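Local coordinates for amino acid adenylation domain-containing protein (Bacillus stratosphericus LAMA 585, PDB 6ULX) that probably activates an alpha-keto acid such as 4-methyl-2-oxopentanoate as its acyl-adenylate, as an adenylation domain of the ANL superfamily, at residues 28-33 against 238-243; 23-28 against 44-49; 380-385 against 450-455. All blocks are in the same frame, centred on the assembly; numbering follows the deposited sequence.

Overall arrangement
Contacts 1 and 2 are neighbours, their centres about 8 Å apart; they share Thr28, and both reach the nine-stranded mixed sheet of the large subdomain. Contact 1 is buried, a parallel strand pair made mainly of backbone hydrogen bonds. Contacts 2 and 3 are each partly buried. Contact 2 has no hydrogen bond across, but small apolar groups packed round one tyrosine, whose hydroxyl reaches into contact 1. Contact 3 stands apart, its centre about 32 Å from that of contact 1. It links an edge strand of the five-stranded antiparallel sheet to the segment 380-385 and combines a salt bridge, waters and leucines that touch the bound adenylate.

Contact 1: 28-33 against 238-243; sequences TTNGLT and GCEQIR
Three backbone hydrogen bonds make strands 31-37 and 240-243 parallel neighbours in the mixed sheet: Gln241 N to Gly31 O at 3.2 Å, Thr33 N to Gln241 O at 3.1 Å, and Arg243 N to Thr33 O at 2.8 Å. CA-H...O contacts from Leu32 and Ile242 fill in between them. On its other side 240-243 pairs with Ser215 and Asp217 of strand 214-217.

Where the strands begin, polar side chains add to the backbone bonds. Asn30 ND2 reaches Gly238 O over 2.9 Å in a nearly straight bond (162°), the carbonyl oxygen in the amide plane. Gly238, with positive phi, closes helix 224-237 in a Schellman motif, so Asn30 grips the turn leading into the strand. Glu240 bends back over Gly31, where OE2 takes a weak bond from Gly31 N at 2.8 Å. OE1 comes within 2.8 Å of Asn30 OD1, two acceptors without a hydrogen bond, their flat groups 84° apart.

On one face Gln241 CG lies between the backbone N and the carbonyl carbon (chi1 57°), and the chain runs beside Leu32, CG to CG 3.6 Å; its buried amide binds Tyr46 and His231. On the other, Thr33 CB meets Ile242 CG1 at 3.9 Å. Asn30 OD1, Gly31 O and a nearby sulfate, probably from the crystallisation liquor, could make Glu240 ionise less readily, against which the weak N-H bond favours its charge.

Contact 2: 23-28 against 44-49; sequences TEAAKT and QSYAQL
Tyr46 meets Ala25 and Thr28 because its CG stands beside the backbone N, opposite the carbonyl carbon (chi1 -70°), which sends the ring past Ala25 toward strand 31-37 and helix 224-237, where it meets Leu32 and Val235. In Thr28 the hydroxyl takes the place anti to N (chi1 -169°) and binds Gln211, leaving the methyl CG2 to approach the ring edge in its plane, 3.7 Å from Tyr46 CD2. That methyl sits too near Ala25 O in the model, so its exact place is doubtful.

Ala25 CB packs off-centre over the ring in a CH-pi contact, 3.8 Å from Tyr46 CG. A step along, Ala26 and Ala47 let the two backbones come very close: their CA atoms are 3.9 Å apart, and Ala26 CB lies 3.8 Å from Ala47 CA. No hydrogen bond spans the two segments. Within the second, Ser45 is the N-cap of helix 46-62, its OG accepting from Gln48 N at 2.9 Å, a bond that caps the helix whose first turn carries Tyr46.

The tyrosine hydroxyl goes on to Cys239 O and Gln241 NE2. An alanine in place of Tyr46 is likely to leave both of those polar atoms without this mate and to open a gap beside Ala25. Chemically, then, small apolar groups bring the helices together, and a single phenol carries polar anchoring from their seam to the strand beyond.

Contact 3: 380-385 against 450-455; sequences FTELGK and RLTLTG. With QA7 (5'-O-{(S)-hydroxy[(4-methyl-2-oxopentanoyl)oxy]phosphoryl}adenosine), chain B.
Phe380 lies with one ring face against Thr454, whose CG2 hangs above the ring centre, 3.8 Å from the centroid and only 13° off the ring normal. The threonine rotamer makes this CH-pi contact: OG1 sits between the backbone N and carbonyl carbon (chi1 60°) and makes a weak hydrogen bond to Leu443 O, which leaves the methyl to face the ring. Thr452 runs roughly at right angles to Phe380, its CG2 pressed 3.4 Å from Phe380 CB.

At the other end Glu382 and Arg450 form a salt bridge with their flat groups 82° apart. Arg450 NE, 3.1 Å from Glu382 OE2, keeps the oxygen in the guanidinium plane but meets it from above the carboxylate. A water donates to the same OE2 and to Arg450 O and accepts from Thr452 OG1; a second, further along, donates to Thr381 O and Leu453 O.

Leu383 and Leu453 cross at about a right angle, CD1 of Leu383 to CG of Leu453 3.9 Å. Both touch the adenine of the bound acyl-adenylate: Leu383 CD1 is 3.5 Å from its amino nitrogen N24, while Leu453 CD1 lies over the ring face, 3.7 Å from C21. Asp442, Ala330 O and Ser334 N hold the ligand by hydrogen bonds.

Segment 380-385 runs out of strand 377-381; 450-456 is the outer strand of the five-stranded antiparallel sheet, with Thr454 and Gly455 facing Leu443 in a classic beta bulge. Their backbones join at Leu383 N to Leu451 O, 2.8 Å, and Leu451 N to Gly384 O, 2.9 Å. The contact thus sorts its chemistry along the strand, with the salt bridge at one end, an aromatic face at the other, and between them a leucine pair giving adenine an apolar wall.

Contact 1: 28-33 against 238-243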
loop_
_atom_site.group_PDB
_atom_site.type_symbol
_atom_site.label_atom_id
_atom_site.label_comp_id
_atom_site.label_asym_id
_atom_site.label_seq_id
_atom_site.Cartn_x
_atom_site.Cartn_y
_atom_site.Cartn_z
ATOM N N THR A 28 0.235 4.986 -29.692
ATOM C CA THR A 28 1.318 4.018 -29.737
ATOM C C THR A 28 0.779 2.654 -30.171
ATOM O O THR A 28 -0.421 2.472 -30.397
ATOM C CB THR A 28 2.013 3.931 -28.376
ATOM O OG1 THR A 28 3.226 3.176 -28.506
ATOM C CG2 THR A 28 1.112 3.258 -27.348
ATOM N N THR A 29 1.677 1.679 -30.279
ATOM C CA THR A 29 1.305 0.308 -30.593
ATOM C C THR A 29 1.300 -0.595 -29.368
ATOM O O THR A 29 0.935 -1.772 -29.482
ATOM C CB THR A 29 2.259 -0.269 -31.646
ATOM O OG1 THR A 29 3.606 -0.202 -31.161
ATOM C CG2 THR A 29 2.147 0.516 -32.946
ATOM N N ASN A 30 1.693 -0.076 -28.206
ATOM C CA ASN A 30 1.708 -0.860 -26.982
ATOM C C ASN A 30 0.301 -0.936 -26.391
ATOM O O ASN A 30 -0.657 -0.353 -26.906
ATOM C CB ASN A 30 2.689 -0.257 -25.980
ATOM C CG ASN A 30 4.107 -0.220 -26.501
ATOM O OD1 ASN A 30 4.527 -1.096 -27.258
ATOM N ND2 ASN A 30 4.858 0.799 -26.100
ATOM N N GLY A 31 0.176 -1.669 -25.286
ATOM C CA GLY A 31 -1.105 -1.824 -24.626
ATOM C C GLY A 31 -1.052 -2.759 -23.439
ATOM O O GLY A 31 -0.033 -2.836 -22.748
ATOM N N LEU A 32 -2.141 -3.483 -23.198
ATOM C CA LEU A 32 -2.264 -4.340 -22.028
ATOM C C LEU A 32 -2.347 -5.803 -22.441
ATOM O O LEU A 32 -2.765 -6.127 -23.553
ATOM C CB LEU A 32 -3.500 -3.970 -21.200
ATOM C CG LEU A 32 -3.474 -2.576 -20.562
ATOM C CD1 LEU A 32 -4.134 -1.546 -21.463
ATOM C CD2 LEU A 32 -4.142 -2.614 -19.194
ATOM N N THR A 33 -1.940 -6.681 -21.526
ATOM C CA THR A 33 -2.023 -8.122 -21.719
ATOM C C THR A 33 -2.552 -8.736 -20.434
ATOM O O THR A 33 -1.939 -8.574 -19.372
ATOM C CB THR A 33 -0.655 -8.720 -22.073
ATOM O OG1 THR A 33 -0.097 -8.013 -23.187
ATOM C CG2 THR A 33 -0.795 -10.194 -22.423
ATOM N N GLY A 238 2.905 5.133 -21.888
ATOM C CA GLY A 238 2.545 4.351 -23.052
ATOM C C GLY A 238 3.254 3.025 -23.169
ATOM O O GLY A 238 3.275 2.438 -24.254
ATOM N N CYS A 239 3.833 2.531 -22.084
ATOM C CA CYS A 239 4.599 1.302 -22.122
ATOM C C CYS A 239 3.673 0.091 -22.091
ATOM O O CYS A 239 2.473 0.193 -21.828
ATOM C CB CYS A 239 5.581 1.241 -20.954
ATOM S SG CYS A 239 4.820 0.811 -19.347
ATOM N N GLU A 240 4.254 -1.076 -22.370
ATOM C CA GLU A 240 3.521 -2.332 -22.300
ATOM C C GLU A 240 3.347 -2.737 -20.841
ATOM O O GLU A 240 4.295 -2.661 -20.050
ATOM C CB GLU A 240 4.272 -3.420 -23.066
ATOM C CG GLU A 240 3.368 -4.442 -23.735
ATOM C CD GLU A 240 2.673 -3.884 -24.959
ATOM O OE1 GLU A 240 3.325 -3.149 -25.724
ATOM O OE2 GLU A 240 1.472 -4.170 -25.146
ATOM N N GLN A 241 2.140 -3.167 -20.487
ATOM C CA GLN A 241 1.847 -3.611 -19.132
ATOM C C GLN A 241 1.054 -4.906 -19.179
ATOM O O GLN A 241 0.155 -5.061 -20.010
ATOM C CB GLN A 241 1.068 -2.541 -18.335
ATOM C CG GLN A 241 -0.230 -2.105 -18.963
ATOM C CD GLN A 241 -0.983 -1.109 -18.100
ATOM O OE1 GLN A 241 -1.296 -1.387 -16.939
ATOM N NE2 GLN A 241 -1.259 0.069 -18.653
ATOM N N ILE A 242 1.394 -5.832 -18.282
ATOM C CA ILE A 242 0.724 -7.122 -18.177
ATOM C C ILE A 242 0.030 -7.189 -16.822
ATOM O O ILE A 242 0.622 -6.835 -15.794
ATOM C CB ILE A 242 1.712 -8.291 -18.345
ATOM C CG1 ILE A 242 2.375 -8.246 -19.723
ATOM C CG2 ILE A 242 1.007 -9.627 -18.146
ATOM C CD1 ILE A 242 3.772 -7.662 -19.715
ATOM N N ARG A 243 -1.220 -7.635 -16.823
ATOM C CA ARG A 243 -2.018 -7.764 -15.620
ATOM C C ARG A 243 -2.312 -9.231 -15.343
ATOM O O ARG A 243 -2.577 -10.007 -16.263
ATOM C CB ARG A 243 -3.338 -6.991 -15.743
ATOM C CG ARG A 243 -3.215 -5.483 -15.618
ATOM C CD ARG A 243 -2.871 -5.059 -14.199
ATOM N NE ARG A 243 -3.772 -5.652 -13.209
ATOM C CZ ARG A 243 -3.711 -5.425 -11.900
ATOM N NH1 ARG A 243 -2.795 -4.598 -11.411
ATOM N NH2 ARG A 243 -4.563 -6.031 -11.090
#

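Contact 2: 23-28 against 44-49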
loop_
_atom_site.group_PDB
_atom_site.type_symbol
_atom_site.label_atom_id
_atom_site.label_comp_id
_atom_site.label_asym_id
_atom_site.label_seq_id
_atom_site.Cartn_x
_atom_site.Cartn_y
_atom_site.Cartn_z
ATOM N N THR A 23 -5.423 9.346 -24.910
ATOM C CA THR A 23 -5.248 9.720 -26.308
ATOM C C THR A 23 -3.808 9.495 -26.751
ATOM O O THR A 23 -3.554 8.823 -27.758
ATOM C CB THR A 23 -5.656 11.178 -26.514
ATOM O OG1 THR A 23 -7.051 11.329 -26.225
ATOM C CG2 THR A 23 -5.380 11.610 -27.949
ATOM N N GLU A 24 -2.847 10.050 -26.004
ATOM C CA GLU A 24 -1.444 9.842 -26.345
ATOM C C GLU A 24 -1.068 8.367 -26.296
ATOM O O GLU A 24 -0.168 7.932 -27.024
ATOM C CB GLU A 24 -0.546 10.643 -25.403
ATOM C CG GLU A 24 -0.582 12.145 -25.625
ATOM C CD GLU A 24 -0.078 12.546 -27.001
ATOM O OE1 GLU A 24 -0.824 12.365 -27.985
ATOM O OE2 GLU A 24 1.069 13.034 -27.097
ATOM N N ALA A 25 -1.738 7.584 -25.446
ATOM C CA ALA A 25 -1.460 6.152 -25.394
ATOM C C ALA A 25 -2.051 5.434 -26.601
ATOM O O ALA A 25 -1.437 4.510 -27.145
ATOM C CB ALA A 25 -2.004 5.557 -24.096
ATOM N N ALA A 26 -3.245 5.847 -27.038
ATOM C CA ALA A 26 -3.878 5.222 -28.191
ATOM C C ALA A 26 -3.096 5.446 -29.480
ATOM O O ALA A 26 -3.380 4.778 -30.475
ATOM C CB ALA A 26 -5.304 5.756 -28.359
ATOM N N LYS A 27 -2.129 6.364 -29.486
ATOM C CA LYS A 27 -1.321 6.604 -30.671
ATOM C C LYS A 27 -0.148 5.641 -30.783
ATOM O O LYS A 27 0.412 5.494 -31.875
ATOM C CB LYS A 27 -0.801 8.043 -30.671
ATOM C CG LYS A 27 -1.899 9.091 -30.759
ATOM C CD LYS A 27 -1.327 10.499 -30.669
ATOM C CE LYS A 27 -2.422 11.548 -30.794
ATOM N NZ LYS A 27 -1.875 12.930 -30.702
ATOM N N THR A 28 0.235 4.986 -29.692
ATOM C CA THR A 28 1.318 4.018 -29.737
ATOM C C THR A 28 0.779 2.654 -30.171
ATOM O O THR A 28 -0.421 2.472 -30.397
ATOM C CB THR A 28 2.013 3.931 -28.376
ATOM O OG1 THR A 28 3.226 3.176 -28.506
ATOM C CG2 THR A 28 1.112 3.258 -27.348
ATOM N N GLN A 44 -5.086 -6.345 -25.431
ATOM C CA GLN A 44 -5.934 -5.169 -25.608
ATOM C C GLN A 44 -5.006 -3.964 -25.751
ATOM O O GLN A 44 -4.468 -3.473 -24.753
ATOM C CB GLN A 44 -6.891 -5.001 -24.439
ATOM C CG GLN A 44 -7.777 -3.770 -24.531
ATOM C CD GLN A 44 -8.525 -3.497 -23.233
ATOM O OE1 GLN A 44 -7.944 -3.535 -22.150
ATOM N NE2 GLN A 44 -9.821 -3.228 -23.341
ATOM N N SER A 45 -4.828 -3.500 -26.983
ATOM C CA SER A 45 -3.980 -2.343 -27.220
ATOM C C SER A 45 -4.613 -1.089 -26.619
ATOM O O SER A 45 -5.816 -1.031 -26.348
ATOM C CB SER A 45 -3.749 -2.143 -28.721
ATOM O OG SER A 45 -4.941 -1.733 -29.366
ATOM N N TYR A 46 -3.778 -0.069 -26.409
ATOM C CA TYR A 46 -4.292 1.203 -25.915
ATOM C C TYR A 46 -5.290 1.804 -26.899
ATOM O O TYR A 46 -6.293 2.404 -26.494
ATOM C CB TYR A 46 -3.140 2.171 -25.653
ATOM C CG TYR A 46 -2.279 1.795 -24.464
ATOM C CD1 TYR A 46 -2.849 1.358 -23.271
ATOM C CD2 TYR A 46 -0.894 1.879 -24.534
ATOM C CE1 TYR A 46 -2.065 1.015 -22.187
ATOM C CE2 TYR A 46 -0.101 1.537 -23.457
ATOM C CZ TYR A 46 -0.692 1.107 -22.283
ATOM O OH TYR A 46 0.093 0.759 -21.215
ATOM N N ALA A 47 -5.024 1.662 -28.201
ATOM C CA ALA A 47 -5.999 2.091 -29.199
ATOM C C ALA A 47 -7.285 1.283 -29.084
ATOM O O ALA A 47 -8.384 1.828 -29.224
ATOM C CB ALA A 47 -5.408 1.959 -30.604
ATOM N N GLN A 48 -7.168 -0.020 -28.825
ATOM C CA GLN A 48 -8.356 -0.845 -28.634
ATOM C C GLN A 48 -9.036 -0.536 -27.304
ATOM O O GLN A 48 -10.270 -0.573 -27.207
ATOM C CB GLN A 48 -7.974 -2.320 -28.713
ATOM C CG GLN A 48 -9.160 -3.271 -28.730
ATOM C CD GLN A 48 -8.739 -4.706 -28.997
ATOM O OE1 GLN A 48 -7.585 -4.976 -29.344
ATOM N NE2 GLN A 48 -9.675 -5.636 -28.835
ATOM N N LEU A 49 -8.249 -0.228 -26.269
ATOM C CA LEU A 49 -8.826 0.170 -24.989
ATOM C C LEU A 49 -9.703 1.404 -25.153
ATOM O O LEU A 49 -10.841 1.441 -24.674
ATOM C CB LEU A 49 -7.710 0.430 -23.976
ATOM C CG LEU A 49 -8.100 1.112 -22.664
ATOM C CD1 LEU A 49 -9.093 0.273 -21.875
ATOM C CD2 LEU A 49 -6.849 1.387 -21.833
#

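Contact 3: 380-385 against 450-455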
loop_
_atom_site.group_PDB
_atom_site.type_symbol
_atom_site.label_atom_id
_atom_site.label_comp_id
_atom_site.label_asym_id
_atom_site.label_seq_id
_atom_site.Cartn_x
_atom_site.Cartn_y
_atom_site.Cartn_z
ATOM N N PHE A 380 16.194 -0.785 10.255
ATOM C CA PHE A 380 15.099 -0.277 9.446
ATOM C C PHE A 380 15.561 -0.143 8.005
ATOM O O PHE A 380 16.722 0.193 7.745
ATOM C CB PHE A 380 14.603 1.084 9.946
ATOM C CG PHE A 380 14.272 1.110 11.408
ATOM C CD1 PHE A 380 13.080 0.591 11.868
ATOM C CD2 PHE A 380 15.157 1.664 12.318
ATOM C CE1 PHE A 380 12.771 0.617 13.216
ATOM C CE2 PHE A 380 14.858 1.696 13.667
ATOM C CZ PHE A 380 13.661 1.173 14.118
ATOM N N THR A 381 14.655 -0.397 7.069
ATOM C CA THR A 381 14.926 -0.195 5.656
ATOM C C THR A 381 14.641 1.257 5.288
ATOM O O THR A 381 13.534 1.757 5.526
ATOM C CB THR A 381 14.077 -1.130 4.793
ATOM O OG1 THR A 381 14.270 -2.486 5.214
ATOM C CG2 THR A 381 14.466 -0.996 3.327
ATOM N N GLU A 382 15.635 1.929 4.718
ATOM C CA GLU A 382 15.415 3.277 4.213
ATOM C C GLU A 382 14.476 3.231 3.011
ATOM O O GLU A 382 14.557 2.330 2.171
ATOM C CB GLU A 382 16.739 3.928 3.825
ATOM C CG GLU A 382 17.581 4.357 5.005
ATOM C CD GLU A 382 18.825 5.118 4.583
ATOM O OE1 GLU A 382 19.722 4.502 3.974
ATOM O OE2 GLU A 382 18.897 6.338 4.853
ATOM N N LEU A 383 13.581 4.212 2.931
ATOM C CA LEU A 383 12.584 4.270 1.874
ATOM C C LEU A 383 12.870 5.358 0.848
ATOM O O LEU A 383 12.102 5.502 -0.106
ATOM C CB LEU A 383 11.193 4.467 2.484
ATOM C CG LEU A 383 10.848 3.442 3.563
ATOM C CD1 LEU A 383 9.451 3.660 4.126
ATOM C CD2 LEU A 383 10.981 2.014 3.020
ATOM N N GLY A 384 13.949 6.121 1.015
ATOM C CA GLY A 384 14.466 6.978 -0.034
ATOM C C GLY A 384 14.029 8.422 0.098
ATOM O O GLY A 384 13.279 8.813 0.997
ATOM N N LYS A 385 14.532 9.229 -0.833
ATOM C CA LYS A 385 14.198 10.641 -0.909
ATOM C C LYS A 385 12.807 10.828 -1.503
ATOM O O LYS A 385 12.289 9.944 -2.197
ATOM C CB LYS A 385 15.227 11.375 -1.765
ATOM C CG LYS A 385 16.669 11.191 -1.323
ATOM C CD LYS A 385 17.628 11.925 -2.253
ATOM C CE LYS A 385 19.082 11.646 -1.887
ATOM N NZ LYS A 385 20.030 12.245 -2.874
ATOM N N ARG A 450 16.467 11.269 3.371
ATOM C CA ARG A 450 15.776 10.034 3.039
ATOM C C ARG A 450 14.884 9.613 4.197
ATOM O O ARG A 450 15.292 9.654 5.363
ATOM C CB ARG A 450 16.779 8.922 2.714
ATOM C CG ARG A 450 17.645 9.221 1.497
ATOM C CD ARG A 450 18.536 8.046 1.137
ATOM N NE ARG A 450 19.544 7.784 2.159
ATOM C CZ ARG A 450 20.770 8.301 2.153
ATOM N NH1 ARG A 450 21.151 9.120 1.180
ATOM N NH2 ARG A 450 21.618 7.997 3.127
ATOM N N LEU A 451 13.656 9.219 3.870
ATOM C CA LEU A 451 12.680 8.862 4.888
ATOM C C LEU A 451 12.846 7.409 5.322
ATOM O O LEU A 451 13.212 6.536 4.530
ATOM C CB LEU A 451 11.258 9.076 4.363
ATOM C CG LEU A 451 10.114 8.684 5.300
ATOM C CD1 LEU A 451 10.117 9.558 6.552
ATOM C CD2 LEU A 451 8.776 8.782 4.576
ATOM N N THR A 452 12.566 7.159 6.599
ATOM C CA THR A 452 12.553 5.812 7.158
ATOM C C THR A 452 11.421 5.738 8.171
ATOM O O THR A 452 11.387 6.527 9.114
ATOM C CB THR A 452 13.889 5.459 7.824
ATOM O OG1 THR A 452 14.922 5.409 6.836
ATOM C CG2 THR A 452 13.793 4.114 8.528
ATOM N N LEU A 453 10.500 4.800 7.975
ATOM C CA LEU A 453 9.374 4.630 8.881
ATOM C C LEU A 453 9.736 3.650 9.992
ATOM O O LEU A 453 10.467 2.680 9.772
ATOM C CB LEU A 453 8.142 4.132 8.126
ATOM C CG LEU A 453 7.478 5.113 7.164
ATOM C CD1 LEU A 453 6.195 4.501 6.602
ATOM C CD2 LEU A 453 7.187 6.444 7.822
ATOM N N THR A 454 9.214 3.912 11.187
ATOM C CA THR A 454 9.472 3.078 12.355
ATOM C C THR A 454 8.214 2.616 13.075
ATOM O O THR A 454 8.300 1.676 13.871
ATOM C CB THR A 454 10.358 3.825 13.364
ATOM O OG1 THR A 454 9.699 5.026 13.775
ATOM C CG2 THR A 454 11.700 4.173 12.747
ATOM N N GLY A 455 7.065 3.239 12.838
ATOM C CA GLY A 455 5.849 2.809 13.492
ATOM C C GLY A 455 4.677 3.668 13.075
ATOM O O GLY A 455 4.726 4.360 12.057
HETATM C C01 QA7 B . 1.897 2.407 -3.151
HETATM C C02 QA7 B . 2.683 2.637 -1.867
HETATM C C03 QA7 B . 4.059 1.994 -2.034
HETATM C C04 QA7 B . 1.926 2.149 -0.643
HETATM C C05 QA7 B . 0.545 2.803 -0.536
HETATM C C06 QA7 B . -0.489 2.238 0.426
HETATM C C10 QA7 B . -0.962 3.535 3.633
HETATM C C11 QA7 B . -0.313 3.099 4.781
HETATM C C12 QA7 B . 0.747 4.176 5.313
HETATM C C13 QA7 B . 1.529 3.523 6.003
HETATM C C14 QA7 B . 1.611 2.013 5.270
HETATM C C16 QA7 B . 2.919 2.104 3.168
HETATM C C18 QA7 B . 4.887 1.514 3.909
HETATM C C19 QA7 B . 6.240 1.147 4.157
HETATM C C21 QA7 B . 5.751 0.855 6.389
HETATM C C23 QA7 B . 4.026 1.517 4.968
HETATM N N15 QA7 B . 2.807 1.886 4.490
HETATM N N17 QA7 B . 4.193 1.882 2.801
HETATM N N20 QA7 B . 6.627 0.832 5.386
HETATM N N22 QA7 B . 4.481 1.176 6.206
HETATM N N24 QA7 B . 7.192 1.140 3.070
HETATM O O07 QA7 B . -1.807 2.767 0.501
HETATM O O09 QA7 B . -1.927 2.588 3.279
HETATM O O25 QA7 B . 0.572 1.890 4.515
HETATM O O26 QA7 B . 1.067 3.298 7.390
HETATM O O27 QA7 B . 0.040 5.263 6.078
HETATM O O28 QA7 B . -3.580 4.030 2.006
HETATM O O29 QA7 B . -3.747 1.597 1.746
HETATM O O30 QA7 B . -0.128 1.331 1.102
HETATM O O31 QA7 B . 0.289 3.743 -1.206
HETATM P P08 QA7 B . -2.780 2.749 1.870
HETATM O O HOH W 1 11.076 1.956 6.853
HETATM O O HOH W 2 16.407 7.428 6.467
#